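PDB 2ZZJ: glucuronan lyase A from Trichoderma reesei, which probably cleaves beta-1,4-linked glucuronan within the chain by an elimination reaction and holds a calcium ion on its beta-jelly-roll fold. Local coordinates for residues F195-Y200 / V219-V224; F72-S77 / A150-V155; Y15-N20 / E55-R60. One frame throughout, in Å; residues are numbered along the deposited sequence.

How the interactions relate
Interaction 1 joins the other two: it packs the two sheets of the jelly roll against each other, and each of the other contacts pairs strands within one of those sheets. Interaction 2 extends the sheet of 219-224: D222 O lies 2.9 Å from A73 N, W220 N lies 2.9 Å from R75 O, and the two centres are about 9 Å apart. Interaction 3 lies in the other sheet, its centre about 10 Å from that of interaction 1, with F195 O 2.8 Å from H58 N. Interactions 2 and 3 do not touch, their nearest atoms being about 9 Å apart. The calcium ion sits beside interaction 1, bound by D222, and about 7 Å from the W151 side chain of interaction 2.

Interaction 1: residues F195-Y200 / V219-V224; sequences FRVGLY and VWYDEV. With CA (calcium ion), chain B.
V197, G198 and Y221 meet at the centre of an apolar layer between two facing sheets. V197 CB lies 3.9 Å from Y221 CE1, the two side chains running alongside each other and pointing opposite ways. Beside them F195 CE2 touches V224 CG1 at 3.8 Å, and L199 CD1 meets V219 CG2 at 4.0 Å. Y221 turns CG anti to its own carbonyl carbon (chi1 -69°), which carries the ring across to the bend at G198, where Y221 CE2 is 3.5 Å from G198 CA. The backbone angles of G198 demand glycine, since any side chain would collide with the carbonyl oxygen of V197.

Among the polar groups, Y221 OH is hydrogen-bonded to I89 O of strand 86-95. On the other side of the sheet D222 grips the calcium ion with both carboxylate oxygens, OD1 at 2.4 Å and OD2 at 2.6 Å. Two waters and the carbonyl oxygens of D7, K33 and S36 complete the site, and E223 OE2 accepts a 2.7 Å hydrogen bond from one of those waters. E223 and V224 form a G1 beta bulge, and V224 points into the core.

A leucine in place of Y221 would probably open a gap beside V197 and G198 and leave I89 O without this partner. One strand thus divides its chemistry, with apolar groups and a tethered phenol inward and the calcium-binding carboxylate of D222 outward.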
loop_
_atom_site.group_PDB
_atom_site.type_symbol
_atom_site.label_atom_id
_atom_site.label_comp_id
_atom_site.label_asym_id
_atom_site.label_seq_id
_atom_site.Cartn_x
_atom_site.Cartn_y
_atom_site.Cartn_z
ATOM N N PHE A 195 6.743 5.131 0.867
ATOM C CA PHE A 195 6.087 3.833 1.011
ATOM C C PHE A 195 5.170 4.006 2.207
ATOM O O PHE A 195 5.634 4.291 3.328
ATOM C CB PHE A 195 7.129 2.754 1.266
ATOM C CG PHE A 195 6.542 1.402 1.563
ATOM C CD1 PHE A 195 5.457 0.914 0.824
ATOM C CD2 PHE A 195 7.072 0.624 2.602
ATOM C CE1 PHE A 195 4.904 -0.366 1.084
ATOM C CE2 PHE A 195 6.521 -0.676 2.886
ATOM C CZ PHE A 195 5.449 -1.153 2.135
ATOM N N ARG A 196 3.866 3.887 1.973
ATOM C CA ARG A 196 2.898 4.007 3.047
ATOM C C ARG A 196 2.193 2.677 3.281
ATOM O O ARG A 196 1.863 1.946 2.311
ATOM C CB ARG A 196 1.828 5.029 2.700
ATOM C CG ARG A 196 2.375 6.410 2.369
ATOM C CD ARG A 196 1.205 7.317 2.227
ATOM N NE ARG A 196 1.624 8.669 1.872
ATOM C CZ ARG A 196 0.768 9.622 1.519
ATOM N NH1 ARG A 196 -0.553 9.369 1.482
ATOM N NH2 ARG A 196 1.238 10.818 1.189
ATOM N N VAL A 197 1.953 2.366 4.555
ATOM C CA VAL A 197 1.031 1.263 4.855
ATOM C C VAL A 197 -0.140 1.794 5.677
ATOM O O VAL A 197 0.028 2.668 6.553
ATOM C CB VAL A 197 1.707 -0.017 5.494
ATOM C CG1 VAL A 197 2.826 -0.586 4.593
ATOM C CG2 VAL A 197 2.176 0.240 6.940
ATOM N N GLY A 198 -1.335 1.285 5.404
ATOM C CA GLY A 198 -2.482 1.712 6.179
ATOM C C GLY A 198 -3.785 1.655 5.416
ATOM O O GLY A 198 -3.798 1.484 4.188
ATOM N N LEU A 199 -4.868 1.818 6.168
ATOM C CA LEU A 199 -6.217 1.699 5.597
ATOM C C LEU A 199 -6.564 3.025 4.941
ATOM O O LEU A 199 -6.664 4.066 5.628
ATOM C CB LEU A 199 -7.219 1.366 6.708
ATOM C CG LEU A 199 -8.704 1.355 6.263
ATOM C CD1 LEU A 199 -8.968 0.341 5.095
ATOM C CD2 LEU A 199 -9.528 1.017 7.465
ATOM N N TYR A 200 -6.756 2.978 3.632
ATOM C CA TYR A 200 -7.162 4.138 2.844
ATOM C C TYR A 200 -8.443 3.803 2.100
ATOM O O TYR A 200 -8.445 3.050 1.116
ATOM C CB TYR A 200 -6.015 4.570 1.915
ATOM C CG TYR A 200 -6.388 5.576 0.833
ATOM C CD1 TYR A 200 -7.317 6.587 1.090
ATOM C CD2 TYR A 200 -5.750 5.566 -0.406
ATOM C CE1 TYR A 200 -7.643 7.536 0.109
ATOM C CE2 TYR A 200 -6.083 6.498 -1.412
ATOM C CZ TYR A 200 -7.016 7.487 -1.122
ATOM O OH TYR A 200 -7.362 8.417 -2.076
ATOM N N VAL A 219 -8.108 -2.531 10.141
ATOM C CA VAL A 219 -7.027 -3.343 9.557
ATOM C C VAL A 219 -5.811 -3.180 10.482
ATOM O O VAL A 219 -5.530 -2.047 10.923
ATOM C CB VAL A 219 -6.661 -2.903 8.122
ATOM C CG1 VAL A 219 -5.509 -3.849 7.568
ATOM C CG2 VAL A 219 -7.902 -2.938 7.195
ATOM N N TRP A 220 -5.139 -4.282 10.809
ATOM C CA TRP A 220 -3.941 -4.279 11.644
ATOM C C TRP A 220 -2.708 -4.487 10.757
ATOM O O TRP A 220 -2.825 -5.107 9.683
ATOM C CB TRP A 220 -4.000 -5.395 12.676
ATOM C CG TRP A 220 -5.014 -5.188 13.762
ATOM C CD1 TRP A 220 -4.768 -4.834 15.070
ATOM C CD2 TRP A 220 -6.424 -5.291 13.639
ATOM N NE1 TRP A 220 -5.967 -4.746 15.783
ATOM C CE2 TRP A 220 -6.988 -5.021 14.917
ATOM C CE3 TRP A 220 -7.278 -5.591 12.577
ATOM C CZ2 TRP A 220 -8.358 -5.027 15.135
ATOM C CZ3 TRP A 220 -8.660 -5.627 12.819
ATOM C CH2 TRP A 220 -9.175 -5.342 14.076
ATOM N N TYR A 221 -1.550 -3.972 11.199
ATOM C CA TYR A 221 -0.295 -4.119 10.476
ATOM C C TYR A 221 0.815 -4.465 11.438
ATOM O O TYR A 221 0.769 -4.084 12.622
ATOM C CB TYR A 221 0.087 -2.799 9.804
ATOM C CG TYR A 221 -0.813 -2.421 8.667
ATOM C CD1 TYR A 221 -0.459 -2.752 7.351
ATOM C CD2 TYR A 221 -2.005 -1.761 8.889
ATOM C CE1 TYR A 221 -1.305 -2.399 6.253
ATOM C CE2 TYR A 221 -2.871 -1.414 7.809
ATOM C CZ TYR A 221 -2.493 -1.725 6.517
ATOM O OH TYR A 221 -3.330 -1.319 5.503
ATOM N N ASP A 222 1.844 -5.105 10.921
ATOM C CA ASP A 222 3.018 -5.424 11.730
ATOM C C ASP A 222 4.187 -5.777 10.822
ATOM O O ASP A 222 3.992 -6.067 9.640
ATOM C CB ASP A 222 2.663 -6.616 12.627
ATOM C CG ASP A 222 3.567 -6.727 13.866
ATOM O OD1 ASP A 222 4.544 -5.937 14.009
ATOM O OD2 ASP A 222 3.281 -7.623 14.672
ATOM N N GLU A 223 5.393 -5.807 11.403
ATOM C CA GLU A 223 6.534 -6.399 10.784
ATOM C C GLU A 223 6.756 -5.844 9.350
ATOM O O GLU A 223 6.733 -6.597 8.374
ATOM C CB GLU A 223 6.364 -7.952 10.803
ATOM C CG GLU A 223 7.630 -8.746 10.661
ATOM C CD GLU A 223 8.595 -8.633 11.876
ATOM O OE1 GLU A 223 9.651 -9.292 11.759
ATOM O OE2 GLU A 223 8.337 -7.901 12.882
ATOM N N VAL A 224 6.955 -4.530 9.250
ATOM C CA VAL A 224 7.177 -3.873 7.958
ATOM C C VAL A 224 8.670 -3.684 7.760
ATOM O O VAL A 224 9.385 -3.326 8.722
ATOM C CB VAL A 224 6.474 -2.480 7.892
ATOM C CG1 VAL A 224 6.556 -1.891 6.457
ATOM C CG2 VAL A 224 4.986 -2.578 8.338
HETATM CA CA CA B . 5.132 -6.711 16.252
HETATM O O HOH W 1 7.152 -7.561 15.252
HETATM O O HOH W 2 6.321 -6.013 18.319
#

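Interaction 2: residues F72-S77 / A150-V155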
loop_
_atom_site.group_PDB
_atom_site.type_symbol
_atom_site.label_atom_id
_atom_site.label_comp_id
_atom_site.label_asym_id
_atom_site.label_seq_id
_atom_site.Cartn_x
_atom_site.Cartn_y
_atom_site.Cartn_z
ATOM N N PHE A 72 5.387 -6.734 4.544
ATOM C CA PHE A 72 4.563 -6.335 5.707
ATOM C C PHE A 72 3.565 -7.406 6.015
ATOM O O PHE A 72 3.235 -8.244 5.135
ATOM C CB PHE A 72 3.863 -5.002 5.523
ATOM C CG PHE A 72 2.908 -4.961 4.346
ATOM C CD1 PHE A 72 1.541 -5.097 4.554
ATOM C CD2 PHE A 72 3.393 -4.778 3.045
ATOM C CE1 PHE A 72 0.629 -5.048 3.457
ATOM C CE2 PHE A 72 2.511 -4.735 1.951
ATOM C CZ PHE A 72 1.135 -4.875 2.158
ATOM N N ALA A 73 3.116 -7.414 7.271
ATOM C CA ALA A 73 1.997 -8.276 7.600
ATOM C C ALA A 73 0.756 -7.414 7.779
ATOM O O ALA A 73 0.848 -6.289 8.274
ATOM C CB ALA A 73 2.286 -9.064 8.877
ATOM N N PHE A 74 -0.399 -7.927 7.392
ATOM C CA PHE A 74 -1.676 -7.219 7.632
ATOM C C PHE A 74 -2.793 -8.200 7.958
ATOM O O PHE A 74 -2.687 -9.387 7.659
ATOM C CB PHE A 74 -2.072 -6.318 6.448
ATOM C CG PHE A 74 -2.705 -7.072 5.303
ATOM C CD1 PHE A 74 -4.091 -7.183 5.208
ATOM C CD2 PHE A 74 -1.894 -7.732 4.357
ATOM C CE1 PHE A 74 -4.697 -7.915 4.142
ATOM C CE2 PHE A 74 -2.487 -8.486 3.281
ATOM C CZ PHE A 74 -3.878 -8.562 3.197
ATOM N N ARG A 75 -3.859 -7.677 8.558
ATOM C CA ARG A 75 -4.956 -8.486 9.034
ATOM C C ARG A 75 -6.227 -7.663 8.928
ATOM O O ARG A 75 -6.291 -6.539 9.429
ATOM C CB ARG A 75 -4.706 -8.851 10.494
ATOM C CG ARG A 75 -5.813 -9.715 11.108
ATOM C CD ARG A 75 -5.569 -9.807 12.597
ATOM N NE ARG A 75 -6.506 -10.713 13.263
ATOM C CZ ARG A 75 -7.695 -10.343 13.722
ATOM N NH1 ARG A 75 -8.109 -9.107 13.568
ATOM N NH2 ARG A 75 -8.475 -11.222 14.350
ATOM N N LEU A 76 -7.241 -8.216 8.257
ATOM C CA LEU A 76 -8.553 -7.586 8.285
ATOM C C LEU A 76 -9.284 -8.029 9.540
ATOM O O LEU A 76 -9.064 -9.143 10.035
ATOM C CB LEU A 76 -9.386 -8.019 7.097
ATOM C CG LEU A 76 -8.755 -7.876 5.704
ATOM C CD1 LEU A 76 -9.680 -8.412 4.600
ATOM C CD2 LEU A 76 -8.387 -6.414 5.436
ATOM N N SER A 77 -10.200 -7.198 10.025
ATOM C CA SER A 77 -11.072 -7.621 11.142
ATOM C C SER A 77 -11.742 -8.970 10.828
ATOM O O SER A 77 -12.054 -9.293 9.693
ATOM C CB SER A 77 -12.159 -6.588 11.426
ATOM O OG SER A 77 -13.026 -6.536 10.306
ATOM N N ALA A 150 -7.314 -13.131 9.916
ATOM C CA ALA A 150 -6.054 -13.856 9.884
ATOM C C ALA A 150 -4.909 -12.953 9.408
ATOM O O ALA A 150 -5.087 -12.204 8.445
ATOM C CB ALA A 150 -6.184 -15.056 8.927
ATOM N N TRP A 151 -3.734 -13.087 10.022
ATOM C CA TRP A 151 -2.538 -12.345 9.550
ATOM C C TRP A 151 -2.075 -12.877 8.207
ATOM O O TRP A 151 -1.812 -14.102 8.052
ATOM C CB TRP A 151 -1.391 -12.444 10.549
ATOM C CG TRP A 151 -1.604 -11.570 11.744
ATOM C CD1 TRP A 151 -2.073 -11.938 12.985
ATOM C CD2 TRP A 151 -1.384 -10.172 11.788
ATOM N NE1 TRP A 151 -2.129 -10.837 13.803
ATOM C CE2 TRP A 151 -1.706 -9.736 13.091
ATOM C CE3 TRP A 151 -0.949 -9.228 10.838
ATOM C CZ2 TRP A 151 -1.601 -8.396 13.475
ATOM C CZ3 TRP A 151 -0.836 -7.910 11.216
ATOM C CH2 TRP A 151 -1.166 -7.501 12.531
ATOM N N HIS A 152 -1.955 -11.982 7.240
ATOM C CA HIS A 152 -1.378 -12.292 5.931
ATOM C C HIS A 152 -0.053 -11.568 5.751
ATOM O O HIS A 152 0.166 -10.566 6.382
ATOM C CB HIS A 152 -2.343 -11.880 4.831
ATOM C CG HIS A 152 -3.648 -12.610 4.914
ATOM N ND1 HIS A 152 -3.744 -13.979 4.734
ATOM C CD2 HIS A 152 -4.902 -12.167 5.168
ATOM C CE1 HIS A 152 -5.008 -14.345 4.882
ATOM N NE2 HIS A 152 -5.739 -13.264 5.119
ATOM N N ARG A 153 0.822 -12.115 4.912
ATOM C CA ARG A 153 2.165 -11.638 4.792
ATOM C C ARG A 153 2.448 -11.406 3.333
ATOM O O ARG A 153 2.311 -12.329 2.506
ATOM C CB ARG A 153 3.172 -12.674 5.365
ATOM C CG ARG A 153 3.031 -12.932 6.887
ATOM C CD ARG A 153 1.989 -14.023 7.228
ATOM N NE ARG A 153 2.312 -15.334 6.655
ATOM C CZ ARG A 153 1.397 -16.289 6.425
ATOM N NH1 ARG A 153 0.102 -16.073 6.708
ATOM N NH2 ARG A 153 1.766 -17.451 5.894
ATOM N N VAL A 154 2.884 -10.183 3.022
ATOM C CA VAL A 154 3.046 -9.729 1.642
ATOM C C VAL A 154 4.512 -9.382 1.460
ATOM O O VAL A 154 5.109 -8.706 2.327
ATOM C CB VAL A 154 2.185 -8.459 1.331
ATOM C CG1 VAL A 154 2.496 -7.903 -0.071
ATOM C CG2 VAL A 154 0.680 -8.754 1.466
ATOM N N VAL A 155 5.101 -9.897 0.376
ATOM C CA VAL A 155 6.454 -9.512 -0.008
ATOM C C VAL A 155 6.407 -9.050 -1.465
ATOM O O VAL A 155 5.775 -9.730 -2.326
ATOM C CB VAL A 155 7.491 -10.632 0.178
ATOM C CG1 VAL A 155 8.892 -10.156 -0.316
ATOM C CG2 VAL A 155 7.571 -11.107 1.652
HETATM O O HOH W 3 -7.121 -10.895 7.344
#
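The central strand of one jelly-roll sheet, 66-76, pairs antiparallel with strand 152-160, F72 facing V154 and F74 facing H152 as hydrogen-bonded pairs. V154 N bonds F72 O at 2.9 Å, and F72 N bonds V154 O at 3.0 Å. H152 N to F74 O, at 2.7 Å and nearly straight (175°), is the shortest of the four; F74 N returns to H152 O.

On the face of the phenylalanines, F72 CG lodges between its backbone N and carbonyl carbon (chi1 60°), leaning the ring over the neighbouring strand, where V154 CB makes a CH-pi contact with one face. V154 also sends CG2 to the edge of the F74 ring, 3.7 Å from F74 CE2. H152 CB makes an off-centre CH-pi contact with the F74 ring, and the imidazole is held by D173 and S147 O.

On the opposite face the extended R75 crosses W151 at about a right angle. R75 CB sits over one face of the six-membered ring of W151, and R75 CD lies 3.8 Å from W151 NE1. R75 also makes a cation-pi contact with W220, and its NH1 bonds citric acid probably left from crystallisation. R153 NH1 bonds W151 O of its own segment near the guanidinium plane, while R153 NE forms a salt bridge with D236.

Aromatic and aliphatic groups thus fill the core side, whereas the tryptophans hold R75 by its aliphatic shaft and its charge, beside the citric acid site.

Interaction 3: residues Y15-N20 / E55-R60; sequences YVRKEN and EVDHNR
A bend at chi3 (-60°) turns the otherwise extended R17 chain toward D57, whose CG is anti to its own carbonyl carbon (chi1 -63°). The two groups meet end-on and nearly coplanar, their planes 22° apart. R17 NH1 reaches D57 OD1 at 2.9 Å and R17 NH2 reaches D57 OD2 at 2.8 Å, each oxygen using its syn lone pair, so this two-pronged salt bridge fixes the rotation of both groups.

E55 runs alongside R17 on the same face of the sheet, with its carboxylate plane steeply turned against the guanidinium. E55 OE1 takes a weak, bent bond from R17 NH1 at 3.1 Å. E55 is also shared with the core: OE1 forms a salt bridge to R196 of strand 192-197, and OE2 bonds Q91. The two arginines and two acids therefore gather into one network, which probably keeps both buried carboxylates ionised. Y15 lies next to D57, Y15 CD2 being 3.7 Å from D57 OD2, and the same CD2 sits above the rim of the R17 guanidinium.

The backbones pair beneath these groups. R17 N donates to E55 O at 2.8 Å, E55 N returns to R17 O at 2.9 Å, and D57 N bonds Y15 O. On the reverse face V16 and V56 lie side by side, V16 CG2 to V56 CG1 at 4.1 Å, both touching V24.

Such a ladder is that of an antiparallel edge strand: 15-18 flanks strand 53-63 at the margin of one jelly-roll sheet, with cross-strand salt bridges along one face and a valine pair on the other.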
loop_
_atom_site.group_PDB
_atom_site.type_symbol
_atom_site.label_atom_id
_atom_site.label_comp_id
_atom_site.label_asym_id
_atom_site.label_seq_id
_atom_site.Cartn_x
_atom_site.Cartn_y
_atom_site.Cartn_z
ATOM N N TYR A 15 5.632 9.967 9.498
ATOM C CA TYR A 15 4.377 10.684 9.599
ATOM C C TYR A 15 3.249 9.681 9.830
ATOM O O TYR A 15 3.316 8.553 9.319
ATOM C CB TYR A 15 4.120 11.483 8.326
ATOM C CG TYR A 15 2.940 12.432 8.454
ATOM C CD1 TYR A 15 3.010 13.574 9.271
ATOM C CD2 TYR A 15 1.749 12.181 7.767
ATOM C CE1 TYR A 15 1.905 14.437 9.387
ATOM C CE2 TYR A 15 0.652 13.027 7.873
ATOM C CZ TYR A 15 0.731 14.138 8.689
ATOM O OH TYR A 15 -0.372 14.961 8.762
ATOM N N VAL A 16 2.266 10.104 10.626
ATOM C CA VAL A 16 1.048 9.336 10.940
ATOM C C VAL A 16 -0.154 10.156 10.489
ATOM O O VAL A 16 -0.371 11.259 10.980
ATOM C CB VAL A 16 0.981 9.008 12.434
ATOM C CG1 VAL A 16 -0.254 8.138 12.769
ATOM C CG2 VAL A 16 2.274 8.308 12.844
ATOM N N ARG A 17 -0.918 9.620 9.541
ATOM C CA ARG A 17 -2.048 10.345 8.923
ATOM C C ARG A 17 -3.330 9.694 9.421
ATOM O O ARG A 17 -3.516 8.495 9.226
ATOM C CB ARG A 17 -1.940 10.261 7.406
ATOM C CG ARG A 17 -3.038 10.967 6.594
ATOM C CD ARG A 17 -2.800 10.870 5.051
ATOM N NE ARG A 17 -1.539 11.475 4.661
ATOM C CZ ARG A 17 -0.366 10.828 4.543
ATOM N NH1 ARG A 17 -0.273 9.480 4.695
ATOM N NH2 ARG A 17 0.723 11.544 4.247
ATOM N N LYS A 18 -4.170 10.464 10.121
ATOM C CA LYS A 18 -5.445 9.969 10.652
ATOM C C LYS A 18 -6.519 10.932 10.198
ATOM O O LYS A 18 -6.968 11.768 10.981
ATOM C CB LYS A 18 -5.461 9.976 12.183
ATOM C CG LYS A 18 -4.297 9.352 12.903
ATOM C CD LYS A 18 -4.183 10.018 14.281
ATOM C CE LYS A 18 -2.739 10.108 14.729
ATOM N NZ LYS A 18 -2.335 11.489 15.209
ATOM N N GLU A 19 -6.920 10.822 8.945
ATOM C CA GLU A 19 -7.847 11.752 8.313
ATOM C C GLU A 19 -9.271 11.603 8.878
ATOM O O GLU A 19 -9.772 10.477 9.101
ATOM C CB GLU A 19 -7.802 11.507 6.810
ATOM C CG GLU A 19 -7.946 12.685 5.935
ATOM C CD GLU A 19 -7.530 12.406 4.491
ATOM O OE1 GLU A 19 -7.393 13.386 3.703
ATOM O OE2 GLU A 19 -7.343 11.227 4.127
ATOM N N ASN A 20 -9.939 12.736 9.123
ATOM C CA ASN A 20 -11.348 12.715 9.561
ATOM C C ASN A 20 -11.508 11.995 10.904
ATOM O O ASN A 20 -10.893 12.382 11.879
ATOM C CB ASN A 20 -12.244 12.130 8.442
ATOM C CG ASN A 20 -13.740 12.315 8.697
ATOM O OD1 ASN A 20 -14.559 11.589 8.123
ATOM N ND2 ASN A 20 -14.100 13.260 9.553
ATOM N N GLU A 55 -2.891 6.078 7.785
ATOM C CA GLU A 55 -1.643 5.525 7.235
ATOM C C GLU A 55 -0.428 5.951 8.073
ATOM O O GLU A 55 -0.494 6.946 8.832
ATOM C CB GLU A 55 -1.406 6.028 5.787
ATOM C CG GLU A 55 -2.361 5.440 4.715
ATOM C CD GLU A 55 -2.211 6.109 3.359
ATOM O OE1 GLU A 55 -1.974 7.353 3.314
ATOM O OE2 GLU A 55 -2.317 5.397 2.331
ATOM N N VAL A 56 0.650 5.178 7.950
ATOM C CA VAL A 56 1.950 5.595 8.454
ATOM C C VAL A 56 2.901 5.633 7.281
ATOM O O VAL A 56 2.793 4.810 6.362
ATOM C CB VAL A 56 2.469 4.688 9.558
ATOM C CG1 VAL A 56 1.585 4.862 10.808
ATOM C CG2 VAL A 56 2.479 3.170 9.079
ATOM N N ASP A 57 3.805 6.630 7.272
ATOM C CA ASP A 57 4.611 6.908 6.073
ATOM C C ASP A 57 6.067 6.603 6.355
ATOM O O ASP A 57 6.603 6.996 7.415
ATOM C CB ASP A 57 4.577 8.389 5.643
ATOM C CG ASP A 57 3.198 8.889 5.234
ATOM O OD1 ASP A 57 2.240 8.088 5.211
ATOM O OD2 ASP A 57 3.086 10.141 4.992
ATOM N N HIS A 58 6.695 5.910 5.414
ATOM C CA HIS A 58 8.148 5.785 5.369
ATOM C C HIS A 58 8.574 6.570 4.146
ATOM O O HIS A 58 8.375 6.123 3.032
ATOM C CB HIS A 58 8.576 4.327 5.215
ATOM C CG HIS A 58 10.048 4.146 5.000
ATOM N ND1 HIS A 58 10.981 4.441 5.978
ATOM C CD2 HIS A 58 10.747 3.677 3.942
ATOM C CE1 HIS A 58 12.194 4.172 5.523
ATOM N NE2 HIS A 58 12.082 3.716 4.290
ATOM N N ASN A 59 9.143 7.753 4.355
ATOM C CA ASN A 59 9.409 8.647 3.210
ATOM C C ASN A 59 10.301 8.105 2.114
ATOM O O ASN A 59 10.070 8.355 0.927
ATOM C CB ASN A 59 9.915 10.006 3.720
ATOM C CG ASN A 59 8.822 10.807 4.384
ATOM O OD1 ASN A 59 7.642 10.640 4.056
ATOM N ND2 ASN A 59 9.197 11.667 5.345
ATOM N N ARG A 60 11.296 7.311 2.500
ATOM C CA ARG A 60 12.251 6.782 1.536
ATOM C C ARG A 60 11.779 5.440 0.970
ATOM O O ARG A 60 12.335 4.384 1.284
ATOM C CB ARG A 60 13.677 6.723 2.140
ATOM C CG ARG A 60 14.250 8.144 2.500
ATOM C CD ARG A 60 15.764 8.175 2.887
ATOM N NE ARG A 60 16.138 9.411 3.608
ATOM C CZ ARG A 60 16.679 10.495 3.028
ATOM N NH1 ARG A 60 16.907 10.519 1.709
ATOM N NH2 ARG A 60 16.993 11.568 3.760
#